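Local coordinates for protein dihydropteridine reductase (Dictyostelium discoideum, PDB 3ORF) that catalyses the NADH- or NADPH-dependent reduction of quinonoid dihydropteridines to tetrahydropteridines, the step that regenerates tetrahydrobiopterin, working as a homodimer of the short-chain dehydrogenase/reductase family, at residues A[86-91]-A[132-137]; A[97-102]-A[113-118]; A[207-212]-A[240-245]. All coordinates share one frame; numbering follows the deposited sequence.

Contact 1: A[86-91]-A[132-137]; sequences IKVDTF and KLLNQG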
loop_
_atom_site.group_PDB
_atom_site.type_symbol
_atom_site.label_atom_id
_atom_site.label_comp_id
_atom_site.label_asym_id
_atom_site.label_seq_id
_atom_site.Cartn_x
_atom_site.Cartn_y
_atom_site.Cartn_z
ATOM N N ILE A 86 15.369 -4.775 -26.733
ATOM C CA ILE A 86 14.902 -6.055 -26.180
ATOM C C ILE A 86 13.505 -5.932 -25.564
ATOM O O ILE A 86 13.156 -4.889 -24.986
ATOM C CB ILE A 86 15.927 -6.699 -25.202
ATOM C CG1 ILE A 86 16.485 -5.660 -24.215
ATOM C CG2 ILE A 86 17.145 -7.312 -25.969
ATOM C CD1 ILE A 86 15.630 -5.533 -22.928
ATOM N N LYS A 87 12.704 -6.969 -25.738
ATOM C CA LYS A 87 11.410 -7.060 -25.069
ATOM C C LYS A 87 11.457 -8.324 -24.252
ATOM O O LYS A 87 12.298 -9.183 -24.516
ATOM C CB LYS A 87 10.278 -7.143 -26.099
ATOM C CG LYS A 87 10.096 -5.882 -26.922
ATOM C CD LYS A 87 9.828 -4.660 -26.027
ATOM C CE LYS A 87 9.254 -3.471 -26.814
ATOM N NZ LYS A 87 9.523 -2.209 -26.077
ATOM N N VAL A 88 10.599 -8.478 -23.259
ATOM C CA VAL A 88 10.835 -9.605 -22.379
ATOM C C VAL A 88 9.655 -10.509 -22.297
ATOM O O VAL A 88 8.521 -10.043 -22.354
ATOM C CB VAL A 88 11.432 -9.211 -20.961
ATOM C CG1 VAL A 88 12.595 -8.176 -21.077
ATOM C CG2 VAL A 88 10.431 -8.727 -20.014
ATOM N N ASP A 89 9.918 -11.799 -22.214
ATOM C CA ASP A 89 8.847 -12.785 -22.181
ATOM C C ASP A 89 8.336 -13.097 -20.752
ATOM O O ASP A 89 7.202 -13.601 -20.587
ATOM C CB ASP A 89 9.367 -14.084 -22.792
ATOM C CG ASP A 89 9.770 -13.924 -24.300
ATOM O OD1 ASP A 89 11.014 -13.827 -24.633
ATOM O OD2 ASP A 89 8.857 -13.811 -25.120
ATOM N N THR A 90 9.229 -12.921 -19.771
ATOM C CA THR A 90 8.943 -13.079 -18.393
ATOM C C THR A 90 9.593 -11.931 -17.600
ATOM O O THR A 90 10.791 -11.624 -17.781
ATOM C CB THR A 90 9.507 -14.370 -17.864
ATOM O OG1 THR A 90 8.779 -15.468 -18.421
ATOM C CG2 THR A 90 9.406 -14.384 -16.339
ATOM N N PHE A 91 8.789 -11.289 -16.747
ATOM C CA PHE A 91 9.294 -10.266 -15.837
ATOM C C PHE A 91 9.070 -10.741 -14.414
ATOM O O PHE A 91 7.989 -11.286 -14.107
ATOM C CB PHE A 91 8.584 -8.926 -16.047
ATOM C CG PHE A 91 8.876 -7.946 -14.950
ATOM C CD1 PHE A 91 10.020 -7.144 -15.000
ATOM C CD2 PHE A 91 8.069 -7.902 -13.788
ATOM C CE1 PHE A 91 10.360 -6.303 -13.926
ATOM C CE2 PHE A 91 8.374 -7.026 -12.733
ATOM C CZ PHE A 91 9.553 -6.210 -12.826
ATOM N N LYS A 132 5.829 -1.330 -20.380
ATOM C CA LYS A 132 6.696 -0.864 -21.504
ATOM C C LYS A 132 7.460 -1.977 -22.225
ATOM O O LYS A 132 7.643 -1.884 -23.428
ATOM C CB LYS A 132 7.678 0.267 -21.097
ATOM C CG LYS A 132 7.042 1.659 -20.818
ATOM C CD LYS A 132 6.227 2.247 -21.983
ATOM C CE LYS A 132 5.913 3.753 -21.788
ATOM N NZ LYS A 132 4.481 4.142 -21.930
ATOM N N LEU A 133 7.892 -3.023 -21.511
ATOM C CA LEU A 133 8.840 -3.986 -22.085
ATOM C C LEU A 133 8.296 -5.410 -22.267
ATOM O O LEU A 133 8.990 -6.280 -22.890
ATOM C CB LEU A 133 10.091 -4.081 -21.214
ATOM C CG LEU A 133 10.949 -2.827 -20.970
ATOM C CD1 LEU A 133 12.194 -3.099 -20.082
ATOM C CD2 LEU A 133 11.376 -2.132 -22.292
ATOM N N LEU A 134 7.104 -5.695 -21.729
ATOM C CA LEU A 134 6.637 -7.065 -21.776
ATOM C C LEU A 134 6.118 -7.375 -23.183
ATOM O O LEU A 134 5.514 -6.522 -23.825
ATOM C CB LEU A 134 5.560 -7.292 -20.723
ATOM C CG LEU A 134 5.341 -8.745 -20.317
ATOM C CD1 LEU A 134 6.614 -9.282 -19.633
ATOM C CD2 LEU A 134 4.045 -8.924 -19.449
ATOM N N ASN A 135 6.432 -8.563 -23.692
ATOM C CA ASN A 135 5.874 -9.031 -24.964
ATOM C C ASN A 135 4.446 -9.500 -24.718
ATOM O O ASN A 135 4.065 -9.945 -23.577
ATOM C CB ASN A 135 6.633 -10.235 -25.437
ATOM C CG ASN A 135 7.895 -9.885 -26.236
ATOM O OD1 ASN A 135 7.944 -8.889 -26.949
ATOM N ND2 ASN A 135 8.934 -10.693 -26.058
ATOM N N GLN A 136 3.643 -9.420 -25.765
ATOM C CA GLN A 136 2.297 -9.950 -25.725
ATOM C C GLN A 136 2.456 -11.407 -25.266
ATOM O O GLN A 136 3.459 -12.037 -25.621
ATOM C CB GLN A 136 1.602 -9.866 -27.112
ATOM C CG GLN A 136 1.572 -8.381 -27.627
ATOM C CD GLN A 136 0.705 -8.158 -28.871
ATOM O OE1 GLN A 136 0.882 -8.805 -29.904
ATOM N NE2 GLN A 136 -0.224 -7.241 -28.765
ATOM N N GLY A 137 1.476 -11.923 -24.520
ATOM C CA GLY A 137 1.528 -13.304 -24.043
ATOM C C GLY A 137 2.513 -13.496 -22.895
ATOM O O GLY A 137 2.638 -14.602 -22.381
#

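Contact 2: A[97-102]-A[113-118]; sequences GWSGGN and KGMIDM. With NAD (nicotinamide-adenine-dinucleotide), chain E.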
loop_
_atom_site.group_PDB
_atom_site.type_symbol
_atom_site.label_atom_id
_atom_site.label_comp_id
_atom_site.label_asym_id
_atom_site.label_seq_id
_atom_site.Cartn_x
_atom_site.Cartn_y
_atom_site.Cartn_z
ATOM N N GLY A 97 12.140 -6.076 0.890
ATOM C CA GLY A 97 12.877 -6.093 2.163
ATOM C C GLY A 97 11.855 -6.390 3.243
ATOM O O GLY A 97 10.648 -6.190 3.038
ATOM N N TRP A 98 12.342 -6.802 4.411
ATOM C CA TRP A 98 11.522 -6.912 5.602
ATOM C C TRP A 98 11.994 -6.028 6.772
ATOM O O TRP A 98 13.170 -5.919 7.045
ATOM C CB TRP A 98 11.405 -8.404 6.038
ATOM C CG TRP A 98 10.429 -8.541 7.226
ATOM C CD1 TRP A 98 9.077 -8.689 7.145
ATOM C CD2 TRP A 98 10.740 -8.464 8.621
ATOM N NE1 TRP A 98 8.532 -8.759 8.401
ATOM C CE2 TRP A 98 9.540 -8.627 9.324
ATOM C CE3 TRP A 98 11.924 -8.305 9.339
ATOM C CZ2 TRP A 98 9.474 -8.599 10.715
ATOM C CZ3 TRP A 98 11.875 -8.320 10.737
ATOM C CH2 TRP A 98 10.662 -8.428 11.408
ATOM N N SER A 99 11.072 -5.412 7.470
ATOM C CA SER A 99 11.382 -4.708 8.724
ATOM C C SER A 99 10.176 -4.871 9.591
ATOM O O SER A 99 9.068 -4.864 9.039
ATOM C CB SER A 99 11.512 -3.191 8.500
ATOM O OG SER A 99 12.843 -2.828 8.187
ATOM N N GLY A 100 10.382 -4.930 10.928
ATOM C CA GLY A 100 9.326 -5.151 11.902
ATOM C C GLY A 100 8.782 -3.885 12.521
ATOM O O GLY A 100 9.236 -2.791 12.259
ATOM N N GLY A 101 7.761 -4.054 13.339
ATOM C CA GLY A 101 7.344 -3.060 14.274
ATOM C C GLY A 101 5.879 -2.781 14.185
ATOM O O GLY A 101 5.330 -2.658 13.076
ATOM N N ASN A 102 5.266 -2.647 15.361
ATOM C CA ASN A 102 3.914 -2.180 15.488
ATOM C C ASN A 102 3.884 -0.653 15.587
ATOM O O ASN A 102 4.901 0.036 15.411
ATOM C CB ASN A 102 3.165 -2.861 16.654
ATOM C CG ASN A 102 3.567 -2.326 17.986
ATOM O OD1 ASN A 102 4.542 -1.600 18.096
ATOM N ND2 ASN A 102 2.802 -2.670 19.030
ATOM N N LYS A 113 9.233 4.135 6.099
ATOM C CA LYS A 113 9.945 4.562 4.906
ATOM C C LYS A 113 10.771 3.415 4.245
ATOM O O LYS A 113 10.757 3.275 3.027
ATOM C CB LYS A 113 10.756 5.835 5.164
ATOM C CG LYS A 113 11.966 5.948 4.260
ATOM C CD LYS A 113 12.817 7.065 4.715
ATOM C CE LYS A 113 13.181 7.888 3.491
ATOM N NZ LYS A 113 14.581 7.473 3.188
ATOM N N GLY A 114 11.423 2.575 5.056
ATOM C CA GLY A 114 12.090 1.415 4.522
ATOM C C GLY A 114 11.191 0.515 3.659
ATOM O O GLY A 114 11.609 0.017 2.630
ATOM N N MET A 115 9.972 0.215 4.118
ATOM C CA MET A 115 9.128 -0.801 3.439
ATOM C C MET A 115 8.512 -0.133 2.195
ATOM O O MET A 115 8.352 -0.778 1.183
ATOM C CB MET A 115 8.034 -1.319 4.367
ATOM C CG MET A 115 8.540 -2.205 5.630
ATOM S SD MET A 115 9.454 -3.628 5.039
ATOM C CE MET A 115 11.128 -2.907 4.906
ATOM N N ILE A 116 8.162 1.163 2.287
ATOM C CA ILE A 116 7.667 1.862 1.115
ATOM C C ILE A 116 8.742 1.830 0.023
ATOM O O ILE A 116 8.486 1.417 -1.082
ATOM C CB ILE A 116 7.233 3.269 1.442
ATOM C CG1 ILE A 116 5.879 3.217 2.155
ATOM C CG2 ILE A 116 7.116 4.103 0.128
ATOM C CD1 ILE A 116 5.369 4.547 2.728
ATOM N N ASP A 117 9.965 2.186 0.351
ATOM C CA ASP A 117 11.006 2.287 -0.681
ATOM C C ASP A 117 11.409 0.935 -1.276
ATOM O O ASP A 117 11.744 0.818 -2.452
ATOM C CB ASP A 117 12.245 2.959 -0.056
ATOM C CG ASP A 117 12.044 4.514 0.200
ATOM O OD1 ASP A 117 11.117 5.171 -0.332
ATOM O OD2 ASP A 117 12.863 5.066 0.952
ATOM N N MET A 118 11.495 -0.080 -0.420
ATOM C CA MET A 118 11.928 -1.382 -0.862
ATOM C C MET A 118 10.792 -2.189 -1.505
ATOM O O MET A 118 11.005 -2.855 -2.523
ATOM C CB MET A 118 12.526 -2.161 0.318
ATOM C CG MET A 118 14.001 -1.776 0.601
ATOM S SD MET A 118 14.704 -2.891 1.856
ATOM C CE MET A 118 14.738 -1.822 3.318
HETATM P PA NAD E . 17.338 -9.698 -0.614
HETATM O O1A NAD E . 17.453 -8.603 0.384
HETATM O O2A NAD E . 18.475 -10.627 -0.866
HETATM O O5B NAD E . 17.136 -8.967 -2.071
HETATM C C5B NAD E . 16.260 -7.954 -2.410
HETATM C C4B NAD E . 16.914 -7.210 -3.588
HETATM O O4B NAD E . 16.011 -6.115 -3.921
HETATM C C3B NAD E . 18.225 -6.532 -3.107
HETATM O O3B NAD E . 19.185 -6.636 -4.133
HETATM C C2B NAD E . 17.896 -5.053 -3.064
HETATM O O2B NAD E . 19.029 -4.253 -3.441
HETATM C C1B NAD E . 16.818 -4.965 -4.164
HETATM N N9A NAD E . 15.860 -3.834 -4.017
HETATM C C8A NAD E . 15.345 -3.398 -2.838
HETATM N N7A NAD E . 14.484 -2.411 -3.130
HETATM C C5A NAD E . 14.475 -2.190 -4.481
HETATM C C6A NAD E . 13.792 -1.296 -5.362
HETATM N N6A NAD E . 12.972 -0.325 -4.889
HETATM N N1A NAD E . 14.007 -1.382 -6.707
HETATM C C2A NAD E . 14.863 -2.276 -7.186
HETATM N N3A NAD E . 15.518 -3.131 -6.373
HETATM C C4A NAD E . 15.371 -3.100 -5.030
HETATM O O3 NAD E . 15.986 -10.425 -0.261
HETATM P PN NAD E . 15.482 -11.824 -0.648
HETATM O O1N NAD E . 15.740 -12.634 0.585
HETATM O O2N NAD E . 15.902 -12.254 -2.046
HETATM O O5D NAD E . 13.870 -11.654 -0.729
HETATM C C5D NAD E . 13.171 -11.477 -1.967
HETATM C C4D NAD E . 11.694 -11.125 -1.704
HETATM O O4D NAD E . 11.157 -12.001 -0.677
HETATM C C3D NAD E . 11.397 -9.705 -1.207
HETATM O O3D NAD E . 10.352 -9.172 -2.096
HETATM C C2D NAD E . 10.831 -9.897 0.207
HETATM O O2D NAD E . 9.908 -8.821 0.436
HETATM C C1D NAD E . 10.082 -11.220 -0.068
HETATM N N1N NAD E . 9.256 -12.127 0.852
HETATM C C2N NAD E . 9.810 -13.140 1.754
HETATM C C3N NAD E . 8.886 -13.921 2.531
HETATM C C7N NAD E . 9.316 -15.041 3.519
HETATM O O7N NAD E . 8.781 -15.112 4.642
HETATM N N7N NAD E . 10.218 -15.913 3.021
HETATM C C4N NAD E . 7.490 -13.728 2.395
HETATM C C5N NAD E . 6.981 -12.777 1.502
HETATM C C6N NAD E . 7.848 -11.998 0.753
#

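Contact 3: A[207-212]-A[240-245]; sequences FDDWTP and ETKSKV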
loop_
_atom_site.group_PDB
_atom_site.type_symbol
_atom_site.label_atom_id
_atom_site.label_comp_id
_atom_site.label_asym_id
_atom_site.label_seq_id
_atom_site.Cartn_x
_atom_site.Cartn_y
_atom_site.Cartn_z
ATOM N N PHE A 207 15.004 -25.949 8.813
ATOM C CA PHE A 207 15.250 -25.409 7.435
ATOM C C PHE A 207 14.587 -26.232 6.340
ATOM O O PHE A 207 14.375 -25.728 5.235
ATOM C CB PHE A 207 16.740 -25.286 7.137
ATOM C CG PHE A 207 17.451 -24.352 8.069
ATOM C CD1 PHE A 207 16.916 -23.086 8.345
ATOM C CD2 PHE A 207 18.639 -24.742 8.713
ATOM C CE1 PHE A 207 17.540 -22.169 9.299
ATOM C CE2 PHE A 207 19.290 -23.831 9.669
ATOM C CZ PHE A 207 18.716 -22.522 9.932
ATOM N N ASP A 208 14.196 -27.468 6.673
ATOM C CA ASP A 208 13.552 -28.364 5.713
ATOM C C ASP A 208 12.096 -27.915 5.485
ATOM O O ASP A 208 11.465 -28.340 4.536
ATOM C CB ASP A 208 13.616 -29.816 6.234
ATOM C CG ASP A 208 15.022 -30.518 5.994
ATOM O OD1 ASP A 208 15.963 -29.925 5.370
ATOM O OD2 ASP A 208 15.180 -31.698 6.425
ATOM N N ASP A 209 11.568 -27.056 6.352
ATOM C CA ASP A 209 10.258 -26.443 6.145
ATOM C C ASP A 209 10.395 -25.098 5.414
ATOM O O ASP A 209 9.480 -24.242 5.488
ATOM C CB ASP A 209 9.552 -26.153 7.474
ATOM C CG ASP A 209 9.050 -27.420 8.221
ATOM O OD1 ASP A 209 9.156 -28.577 7.726
ATOM O OD2 ASP A 209 8.555 -27.204 9.370
ATOM N N TRP A 210 11.542 -24.873 4.752
ATOM C CA TRP A 210 11.754 -23.602 4.001
ATOM C C TRP A 210 11.873 -23.905 2.504
ATOM O O TRP A 210 12.530 -24.912 2.127
ATOM C CB TRP A 210 13.044 -22.952 4.487
ATOM C CG TRP A 210 12.921 -22.405 5.889
ATOM C CD1 TRP A 210 11.886 -22.605 6.772
ATOM C CD2 TRP A 210 13.846 -21.554 6.544
ATOM N NE1 TRP A 210 12.106 -21.890 7.919
ATOM C CE2 TRP A 210 13.296 -21.223 7.801
ATOM C CE3 TRP A 210 15.071 -20.990 6.174
ATOM C CZ2 TRP A 210 13.943 -20.393 8.697
ATOM C CZ3 TRP A 210 15.717 -20.173 7.074
ATOM C CH2 TRP A 210 15.141 -19.869 8.313
ATOM N N THR A 211 11.271 -23.051 1.646
ATOM C CA THR A 211 11.346 -23.341 0.237
ATOM C C THR A 211 12.739 -22.988 -0.336
ATOM O O THR A 211 13.201 -21.891 -0.197
ATOM C CB THR A 211 10.256 -22.612 -0.578
ATOM O OG1 THR A 211 8.981 -22.711 0.094
ATOM C CG2 THR A 211 10.138 -23.245 -1.965
ATOM N N PRO A 212 13.407 -23.955 -0.981
ATOM C CA PRO A 212 14.653 -23.636 -1.698
ATOM C C PRO A 212 14.396 -22.665 -2.853
ATOM O O PRO A 212 13.420 -22.835 -3.585
ATOM C CB PRO A 212 15.088 -24.993 -2.252
ATOM C CG PRO A 212 14.459 -26.001 -1.242
ATOM C CD PRO A 212 13.081 -25.383 -1.071
ATOM N N GLU A 240 4.294 -23.150 0.459
ATOM C CA GLU A 240 4.841 -23.503 1.723
ATOM C C GLU A 240 5.450 -24.901 1.559
ATOM O O GLU A 240 4.924 -25.742 0.835
ATOM C CB GLU A 240 3.736 -23.575 2.794
ATOM C CG GLU A 240 4.303 -23.576 4.274
ATOM C CD GLU A 240 3.180 -23.498 5.377
ATOM O OE1 GLU A 240 1.952 -23.432 5.049
ATOM O OE2 GLU A 240 3.550 -23.528 6.584
ATOM N N THR A 241 6.572 -25.100 2.225
ATOM C CA THR A 241 7.292 -26.335 2.208
ATOM C C THR A 241 7.134 -26.970 3.642
ATOM O O THR A 241 7.177 -26.249 4.674
ATOM C CB THR A 241 8.772 -26.039 1.872
ATOM O OG1 THR A 241 8.858 -25.464 0.569
ATOM C CG2 THR A 241 9.610 -27.325 1.891
ATOM N N LYS A 242 6.937 -28.273 3.691
ATOM C CA LYS A 242 6.814 -29.026 4.980
ATOM C C LYS A 242 7.637 -30.256 4.735
ATOM O O LYS A 242 7.342 -30.994 3.807
ATOM C CB LYS A 242 5.364 -29.424 5.269
ATOM C CG LYS A 242 4.364 -28.279 5.298
ATOM C CD LYS A 242 3.857 -27.805 6.704
ATOM C CE LYS A 242 4.964 -27.240 7.637
ATOM N NZ LYS A 242 4.605 -27.275 9.140
ATOM N N SER A 243 8.732 -30.414 5.488
ATOM C CA SER A 243 9.687 -31.532 5.363
ATOM C C SER A 243 10.170 -31.812 3.922
ATOM O O SER A 243 10.203 -32.986 3.483
ATOM C CB SER A 243 9.157 -32.811 6.075
ATOM O OG SER A 243 8.644 -32.478 7.381
ATOM N N LYS A 244 10.587 -30.728 3.232
ATOM C CA LYS A 244 10.993 -30.759 1.819
ATOM C C LYS A 244 9.899 -30.995 0.735
ATOM O O LYS A 244 10.254 -31.253 -0.405
ATOM C CB LYS A 244 12.139 -31.767 1.574
ATOM C CG LYS A 244 13.453 -31.502 2.335
ATOM C CD LYS A 244 14.551 -32.529 1.896
ATOM C CE LYS A 244 15.930 -31.833 1.830
ATOM N NZ LYS A 244 17.116 -32.671 1.405
ATOM N N VAL A 245 8.605 -30.993 1.057
ATOM C CA VAL A 245 7.538 -31.208 0.035
ATOM C C VAL A 245 6.934 -29.829 -0.130
ATOM O O VAL A 245 6.435 -29.268 0.832
ATOM C CB VAL A 245 6.362 -32.153 0.523
ATOM C CG1 VAL A 245 5.370 -32.477 -0.632
ATOM C CG2 VAL A 245 6.891 -33.450 1.117
HETATM O O HOH W 1 7.747 -22.741 3.639
#

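Contact 1: A[86-91]-A[132-137]
Lys87 runs back from Asn135, just after helix 108-133, over Leu133 to the last turn of the helix. CB starts 3.0 Å from Asn135 OD1, a tight approach, and CG stays beside the same oxygen. The chain bends at chi2 (-58°) and passes over the backbone of Leu133, where CD comes within 3.6 Å of Leu133 O. CE runs on toward the previous peptide, and NZ donates to Lys132 O at 3.3 Å. A positive charge at this carbonyl near the helix C-terminus would probably be favoured by the helix dipole. Replacing this lysine by alanine would keep the CB contact with Asn135 OD1 but would probably leave Lys132 O without its charged donor and uncover the outer side of the Leu133 backbone.

The backbones themselves pair in parallel around Val88. Val88 N donates to Leu133 O at 2.7 Å, and Asn135 N returns a nearly straight bond (169°) to Val88 O at 2.9 Å. Leu134, with CG anti to its N (chi1 -159°), turns CD1 back over Val88 O and to 3.9 Å from Val88 CG2. Asn135 ND2 also reaches Asp89 OD2 at 3.3 Å, coming from above the carboxylate plane; the other oxygen, Asp89 OD1, accepts the backbone N of Asn24.

Strand 88-93 leads through helix 108-133 back to the neighbouring parallel strand 138-143. The bridge at Val88 and Leu134 lies where the chain returns from the helix, just before strand 138-143, in a beta-alpha-beta crossover, the building unit of the Rossmann fold.

Contact 2: A[97-102]-A[113-118]
Met115 and Met118, one turn apart on helix 108-133, pack against the loop around Gly97 to Ser99. Met115 bends at both chi2 and chi3, which brings its sulfur up against the loop backbone: SD lies 3.5 Å from Gly97 O and 3.4 Å from Ser99 N. Its methyl goes further, CE resting 3.6 Å from Ser99 CB and also touching Ser99 OG. Met118 meets the Gly97 end, its SD 3.7 Å from Gly97 CA. A beta carbon on Gly97 would fall 2.3 Å from Met118 SD, a clash, so the close approach depends on the absent side chain.

Met118, Asp117 and Gly97 also border the cofactor. Met118 CG packs 3.8 Å from N7A of the NAD adenine, and the adenine amino group, N6A, donates to Asp117 O at 3.0 Å with an N-H...O angle of 144°. Gly97 N lies near the ribose oxygen O2D, but its hydrogen bond goes to Asn119 OD1, on the same helix as the two methionines.

Farther out, a second helix backs the Met115 side chain, which packs on Ala157, Tyr158 and Thr161 of helix 156-172. Trp98 has its CB directed away from helix 108-133, and its ring meets that of Tyr158, the predicted proton acceptor, edge-to-face, while Gly100 N sits over one of its faces, toward the rim. Asn102 ND2 reaches Asn176 O of the second subunit, and Ile116 packs on Tyr121 of that subunit.

Gly97, Asp117 and Met118 contribute part of the NAD pocket wall, in the place where short-chain dehydrogenases/reductases lead from the fourth sheet strand, over the cofactor, into a helix of the dimer interface.

Contact 3: A[207-212]-A[240-245]
The carboxylate of Asp209 faces the turn at Ser243, whose backbone N meets OD1 on the anti side, 23° out of the carboxylate plane. The bond from Ser243 N to Asp209 OD1 is 2.9 Å long and nearly straight (171°). Lys242 NZ approaches the other oxygen, Asp209 OD2, as a long salt bridge of 4.0 Å. Trp210, whose CB is directed away from the strand, carries Phe207 CD1 on one ring face, 3.4 Å above the plane and offset toward the rim; Phe207 in turn has Trp210 CD2 at its ring edge and makes a cation-pi contact with Arg199.

Backbone completes the grip on the turn: Lys244 N donates to Asp208 O at 2.9 Å. Thr241 divides its two branches. With OG1 anti to the carbonyl carbon (chi1 -62°), CG2 falls anti to the backbone N and packs 3.4 Å from Asp208 O, while Thr241 OG1 hydrogen-bonds Thr211 OG1 at 2.8 Å and also bonds Thr246 OG1. A water accepts from Thr241 N and can donate to Asp209 O, bridging a place where Asp209 O and Thr241 O, both acceptors, lie close without bonding.

Lys242 to Val245 form a type I' turn, with Ser243 and Lys244 both at positive phi. The loop before helix 213-225 thus clasps the tip of a beta hairpin with a two-residue type I' turn, which joins strand 236-242 to the antiparallel edge strand 245-250 of the Rossmann-type sheet.

In the fold
Contacts 1 and 2 share helix 108-133 but use different parts of it: contact 1 holds its C-terminal end, contact 2 an earlier stretch, and their centres are 29 Å apart on opposite sides of the chain's centre. Along the chain, contact 2 is nested inside the loop closed by contact 1. Contact 3 follows both, its centre 32 Å from contact 1 and 25 Å from contact 2. Contacts 1 and 3 reach the same eight-stranded sheet, one at strand 88-93 in its interior, the other at strand 236-242 beside its antiparallel edge. Only contact 2 touches NAD; the other two tie the sheet to its connecting helix and loop.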